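Local coordinates for protein glycogen synthase (Cyanobacterium sp. CLg1, PDB 6GNF) that is a two-domain glycosyltransferase of the bacterial glycogen and starch synthase family, modelled here with adenosine-5'-diphosphate and a glycan bound, at residues Q78-G83 / L139-L144; D131-F136 / L255-A260. One frame throughout, in Å; residues are numbered along the deposited sequence.

In the fold
Both contacts use helix 132-144, its C-terminal part in contact 1 and its first turn in contact 2, with centres about 13 Å apart. Both are mainly buried, but contact 1 lies farther from the centre of the chain (about 24 Å against about 18 Å) and grades into partly exposed residues and the exposed Pro79 of an outermost strand. Its chemistry is mixed: one side-chain-to-backbone hydrogen bond beside a small apolar patch. In contact 2 all four touching residues are buried, no hydrogen bond crosses, and a tryptophan edge meets helix backbone and aliphatic groups. Tyr82 of contact 1 packs on Glu134 of contact 2, so the two adjoin directly.

Contact 1: Q78-G83 / L139-L144; sequences QPVNYG and LSQAAL
Gln141 reaches from helix 132-144 to strand 72-82 and receives the backbone N-H of Asn81 on its OE1. This hydrogen bond measures 2.9 Å from Asn81 N to Gln141 OE1 and is nearly straight at the hydrogen (170°), although the donor sits somewhat outside the carbonyl plane. The reach follows from the chain shape: beyond CG the glutamine is extended (chi2 170°), which carries its amide across to the strand. There it crosses the Asn81 side chain at about a right angle. Asn81 ND2 stays 3.6 Å from Gln141 OE1, too loosely placed to count as a second bond, so a single donor from this strand grips the oxygen.

Next to that bond, the closest part of the contact, the packing is ordinary van der Waals. Val80 CB is 3.7 Å from Gln141 OE1, and Val80 CG1 leans over the start of the glutamine side chain, 4.0 Å from Gln141 CB. The same methyl lies 4.4 Å from Ala142 CB, a light apolar touch at the margin of the patch. Toward Gln78 the packing thins: its side chain comes no nearer to the helix segment than 5.3 Å, and its NE2 makes a weak bond to Pro79 O. Pro79 CB points away from the helix, and the residue is exposed.

The strand and helix axes approach to 8.0 Å and run nearly antiparallel, at 162°. Helix 132-144 thus packs on the edge strand of the mixed sheet in the N-terminal, Rossmann-like domain, a glutamine side chain taking an edge-strand amide. Val80 bonds through its backbone to Thr87 of strand 85-96. Helix 177-186 also touches the contact, with Tyr180 on Gln141 and Tyr184 on Asn81, and Ala142 O accepts from Tyr91 OH of strand 85-96.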
loop_
_atom_site.group_PDB
_atom_site.type_symbol
_atom_site.label_atom_id
_atom_site.label_comp_id
_atom_site.label_asym_id
_atom_site.label_seq_id
_atom_site.Cartn_x
_atom_site.Cartn_y
_atom_site.Cartn_z
ATOM N N GLN A 78 13.256 20.845 16.428
ATOM C CA GLN A 78 14.188 19.780 16.729
ATOM C C GLN A 78 15.310 19.778 15.695
ATOM O O GLN A 78 15.043 19.714 14.504
ATOM C CB GLN A 78 13.443 18.448 16.708
ATOM C CG GLN A 78 14.308 17.219 16.884
ATOM C CD GLN A 78 15.102 17.261 18.173
ATOM O OE1 GLN A 78 14.702 17.888 19.153
ATOM N NE2 GLN A 78 16.292 16.694 18.133
ATOM N N PRO A 79 16.581 19.837 16.147
ATOM C CA PRO A 79 17.672 19.724 15.178
ATOM C C PRO A 79 17.801 18.309 14.605
ATOM O O PRO A 79 17.687 17.331 15.337
ATOM C CB PRO A 79 18.921 20.121 15.979
ATOM C CG PRO A 79 18.544 19.970 17.403
ATOM C CD PRO A 79 17.069 20.205 17.487
ATOM N N VAL A 80 18.020 18.227 13.293
ATOM C CA VAL A 80 18.238 16.954 12.611
ATOM C C VAL A 80 19.210 17.199 11.469
ATOM O O VAL A 80 19.536 18.345 11.174
ATOM C CB VAL A 80 16.929 16.350 12.041
ATOM C CG1 VAL A 80 16.007 15.871 13.156
ATOM C CG2 VAL A 80 16.210 17.346 11.150
ATOM N N ASN A 81 19.652 16.120 10.842
ATOM C CA ASN A 81 20.567 16.204 9.715
ATOM C C ASN A 81 19.819 16.058 8.405
ATOM O O ASN A 81 18.925 15.229 8.286
ATOM C CB ASN A 81 21.610 15.111 9.827
ATOM C CG ASN A 81 22.440 15.240 11.086
ATOM O OD1 ASN A 81 23.011 16.300 11.362
ATOM N ND2 ASN A 81 22.509 14.152 11.863
ATOM N N TYR A 82 20.121 16.942 7.462
ATOM C CA TYR A 82 19.673 16.787 6.089
ATOM C C TYR A 82 20.920 16.473 5.291
ATOM O O TYR A 82 21.616 17.374 4.850
ATOM C CB TYR A 82 18.981 18.060 5.575
ATOM C CG TYR A 82 18.531 17.953 4.133
ATOM C CD1 TYR A 82 17.436 17.175 3.784
ATOM C CD2 TYR A 82 19.228 18.595 3.121
ATOM C CE1 TYR A 82 17.035 17.057 2.467
ATOM C CE2 TYR A 82 18.841 18.481 1.804
ATOM C CZ TYR A 82 17.747 17.717 1.480
ATOM O OH TYR A 82 17.380 17.630 0.160
ATOM N N GLY A 83 21.186 15.187 5.093
ATOM C CA GLY A 83 22.483 14.767 4.585
ATOM C C GLY A 83 23.545 15.270 5.546
ATOM O O GLY A 83 23.433 15.099 6.746
ATOM N N LEU A 139 13.305 12.117 8.038
ATOM C CA LEU A 139 12.037 11.697 8.629
ATOM C C LEU A 139 12.241 10.744 9.802
ATOM O O LEU A 139 11.594 10.901 10.834
ATOM C CB LEU A 139 11.138 11.034 7.578
ATOM C CG LEU A 139 9.843 10.396 8.081
ATOM C CD1 LEU A 139 8.975 11.410 8.805
ATOM C CD2 LEU A 139 9.073 9.776 6.923
ATOM N N SER A 140 13.138 9.768 9.643
ATOM C CA SER A 140 13.387 8.779 10.694
ATOM C C SER A 140 13.979 9.428 11.941
ATOM O O SER A 140 13.603 9.087 13.047
ATOM C CB SER A 140 14.298 7.669 10.182
ATOM O OG SER A 140 13.650 7.005 9.111
ATOM N N GLN A 141 14.906 10.358 11.749
ATOM C CA GLN A 141 15.483 11.117 12.858
ATOM C C GLN A 141 14.447 11.978 13.555
ATOM O O GLN A 141 14.445 12.085 14.776
ATOM C CB GLN A 141 16.600 12.040 12.366
ATOM C CG GLN A 141 17.818 11.320 11.832
ATOM C CD GLN A 141 18.781 12.268 11.149
ATOM O OE1 GLN A 141 19.035 13.376 11.628
ATOM N NE2 GLN A 141 19.317 11.846 10.018
ATOM N N ALA A 142 13.615 12.656 12.773
ATOM C CA ALA A 142 12.622 13.557 13.344
ATOM C C ALA A 142 11.571 12.806 14.152
ATOM O O ALA A 142 11.083 13.346 15.150
ATOM C CB ALA A 142 11.956 14.377 12.247
ATOM N N ALA A 143 11.222 11.605 13.700
ATOM C CA ALA A 143 10.163 10.819 14.330
ATOM C C ALA A 143 10.570 10.326 15.708
ATOM O O ALA A 143 9.755 10.223 16.605
ATOM C CB ALA A 143 9.791 9.635 13.449
ATOM N N LEU A 144 11.854 10.036 15.881
ATOM C CA LEU A 144 12.339 9.505 17.150
ATOM C C LEU A 144 12.147 10.491 18.298
ATOM O O LEU A 144 11.911 10.057 19.433
ATOM C CB LEU A 144 13.813 9.102 17.038
ATOM C CG LEU A 144 14.097 7.777 16.326
ATOM C CD1 LEU A 144 15.528 7.719 15.841
ATOM C CD2 LEU A 144 13.801 6.594 17.231
#

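Contact 2: D131-F136 / L255-A260; sequences DNVERF and LNWLKA
The outer edge of the Trp257 ring meets helix 132-144 at the backbone O of Asn132 and Val133 and at Phe136 CB. At Asn132 the approach is slack, with CH2 of Trp257 4.3 Å from the carbonyl O and oblique to it. The Asn132 side chain leads away: its OD1 takes Arg135 NE at 3.2 Å, while its ND2 binds Tyr121 O. Val133 is the closest point. Its O lies 3.5 Å from Trp257 CH2, near the ring plane, so a ring C-H edge faces the carbonyl. Val133 CG1, anti to its own backbone N (chi1 165°), reaches Trp257 CZ2 at 4.1 Å. One turn on, Phe136 offers its CB rather than its ring, 3.9 Å from Trp257 CZ3 and again at the edge.

Phe209 meets the indole with planes at about 55°, and also touches Val133. Behind Trp257, Asn256 is the N-cap of helix 257-264, its OD1 accepting Lys259 N at 3.0 Å. The arrangement is thus a strand-to-helix junction with an asparagine cap, whose first helical residue buries a tryptophan against another helix of the N-terminal Rossmann-like domain, one of the two that make up the GT-B fold of this family.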
loop_
_atom_site.group_PDB
_atom_site.type_symbol
_atom_site.label_atom_id
_atom_site.label_comp_id
_atom_site.label_asym_id
_atom_site.label_seq_id
_atom_site.Cartn_x
_atom_site.Cartn_y
_atom_site.Cartn_z
ATOM N N ASP A 131 17.063 13.626 -3.923
ATOM C CA ASP A 131 17.372 13.769 -2.511
ATOM C C ASP A 131 16.481 12.927 -1.592
ATOM O O ASP A 131 16.308 13.271 -0.414
ATOM C CB ASP A 131 17.310 15.262 -2.109
ATOM C CG ASP A 131 15.880 15.811 -2.057
ATOM O OD1 ASP A 131 15.076 15.424 -2.935
ATOM O OD2 ASP A 131 15.576 16.649 -1.174
ATOM N N ASN A 132 15.935 11.820 -2.095
ATOM C CA ASN A 132 15.111 10.958 -1.244
ATOM C C ASN A 132 15.872 10.360 -0.071
ATOM O O ASN A 132 15.276 10.115 0.994
ATOM C CB ASN A 132 14.424 9.853 -2.051
ATOM C CG ASN A 132 13.071 10.293 -2.620
ATOM O OD1 ASN A 132 12.537 11.377 -2.309
ATOM N ND2 ASN A 132 12.491 9.431 -3.438
ATOM N N VAL A 133 17.162 10.106 -0.272
ATOM C CA VAL A 133 18.033 9.652 0.809
ATOM C C VAL A 133 17.966 10.642 1.970
ATOM O O VAL A 133 17.684 10.258 3.097
ATOM C CB VAL A 133 19.490 9.486 0.332
ATOM C CG1 VAL A 133 20.462 9.371 1.502
ATOM C CG2 VAL A 133 19.614 8.269 -0.579
ATOM N N GLU A 134 18.217 11.912 1.689
ATOM C CA GLU A 134 18.256 12.917 2.742
ATOM C C GLU A 134 16.872 13.141 3.358
ATOM O O GLU A 134 16.738 13.238 4.572
ATOM C CB GLU A 134 18.836 14.225 2.208
ATOM C CG GLU A 134 20.312 14.165 1.864
ATOM C CD GLU A 134 20.610 13.551 0.500
ATOM O OE1 GLU A 134 21.801 13.469 0.110
ATOM O OE2 GLU A 134 19.668 13.117 -0.203
ATOM N N ARG A 135 15.843 13.206 2.517
ATOM C CA ARG A 135 14.472 13.458 2.961
ATOM C C ARG A 135 13.949 12.404 3.919
ATOM O O ARG A 135 13.322 12.736 4.926
ATOM C CB ARG A 135 13.520 13.542 1.756
ATOM C CG ARG A 135 13.404 14.935 1.151
ATOM C CD ARG A 135 13.011 14.916 -0.319
ATOM N NE ARG A 135 11.935 13.975 -0.618
ATOM C CZ ARG A 135 10.641 14.269 -0.701
ATOM N NH1 ARG A 135 10.197 15.503 -0.496
ATOM N NH2 ARG A 135 9.777 13.302 -0.995
ATOM N N PHE A 136 14.194 11.136 3.618
ATOM C CA PHE A 136 13.628 10.063 4.422
ATOM C C PHE A 136 14.507 9.647 5.597
ATOM O O PHE A 136 13.991 9.251 6.639
ATOM C CB PHE A 136 13.231 8.877 3.543
ATOM C CG PHE A 136 12.173 9.217 2.531
ATOM C CD1 PHE A 136 11.066 9.978 2.890
ATOM C CD2 PHE A 136 12.284 8.790 1.215
ATOM C CE1 PHE A 136 10.097 10.302 1.956
ATOM C CE2 PHE A 136 11.307 9.111 0.275
ATOM C CZ PHE A 136 10.219 9.870 0.645
ATOM N N LEU A 255 23.919 0.037 -1.239
ATOM C CA LEU A 255 23.214 0.021 0.038
ATOM C C LEU A 255 21.785 -0.472 -0.136
ATOM O O LEU A 255 21.205 -0.341 -1.206
ATOM C CB LEU A 255 23.169 1.421 0.644
ATOM C CG LEU A 255 24.488 2.189 0.688
ATOM C CD1 LEU A 255 24.268 3.553 1.314
ATOM C CD2 LEU A 255 25.565 1.425 1.448
ATOM N N ASN A 256 21.219 -1.003 0.943
ATOM C CA ASN A 256 19.850 -1.497 0.976
ATOM C C ASN A 256 19.280 -1.220 2.358
ATOM O O ASN A 256 19.575 -1.937 3.313
ATOM C CB ASN A 256 19.823 -2.999 0.674
ATOM C CG ASN A 256 18.418 -3.548 0.509
ATOM O OD1 ASN A 256 17.531 -3.296 1.326
ATOM N ND2 ASN A 256 18.205 -4.311 -0.549
ATOM N N TRP A 257 18.440 -0.189 2.456
ATOM C CA TRP A 257 17.910 0.270 3.735
ATOM C C TRP A 257 17.030 -0.776 4.401
ATOM O O TRP A 257 17.108 -0.988 5.610
ATOM C CB TRP A 257 17.071 1.533 3.547
ATOM C CG TRP A 257 17.815 2.795 3.274
ATOM C CD1 TRP A 257 19.112 2.931 2.889
ATOM C CD2 TRP A 257 17.274 4.115 3.343
ATOM N NE1 TRP A 257 19.420 4.268 2.732
ATOM C CE2 TRP A 257 18.300 5.010 2.997
ATOM C CE3 TRP A 257 16.014 4.626 3.663
ATOM C CZ2 TRP A 257 18.108 6.388 2.971
ATOM C CZ3 TRP A 257 15.824 6.003 3.629
ATOM C CH2 TRP A 257 16.868 6.866 3.294
ATOM N N LEU A 258 16.174 -1.424 3.615
ATOM C CA LEU A 258 15.213 -2.368 4.166
ATOM C C LEU A 258 15.922 -3.555 4.792
ATOM O O LEU A 258 15.468 -4.083 5.799
ATOM C CB LEU A 258 14.257 -2.867 3.086
ATOM C CG LEU A 258 13.115 -3.755 3.580
ATOM C CD1 LEU A 258 12.261 -3.018 4.590
ATOM C CD2 LEU A 258 12.269 -4.195 2.402
ATOM N N LYS A 259 16.996 -4.002 4.149
ATOM C CA LYS A 259 17.849 -5.052 4.704
ATOM C C LYS A 259 18.352 -4.654 6.086
ATOM O O LYS A 259 18.206 -5.416 7.031
ATOM C CB LYS A 259 19.030 -5.320 3.781
ATOM C CG LYS A 259 20.054 -6.306 4.331
ATOM C CD LYS A 259 21.013 -6.753 3.240
ATOM C CE LYS A 259 22.191 -7.543 3.791
ATOM N NZ LYS A 259 23.129 -6.697 4.578
ATOM N N ALA A 260 18.925 -3.455 6.190
ATOM C CA ALA A 260 19.417 -2.948 7.468
ATOM C C ALA A 260 18.300 -2.861 8.502
ATOM O O ALA A 260 18.510 -3.149 9.676
ATOM C CB ALA A 260 20.077 -1.586 7.288
#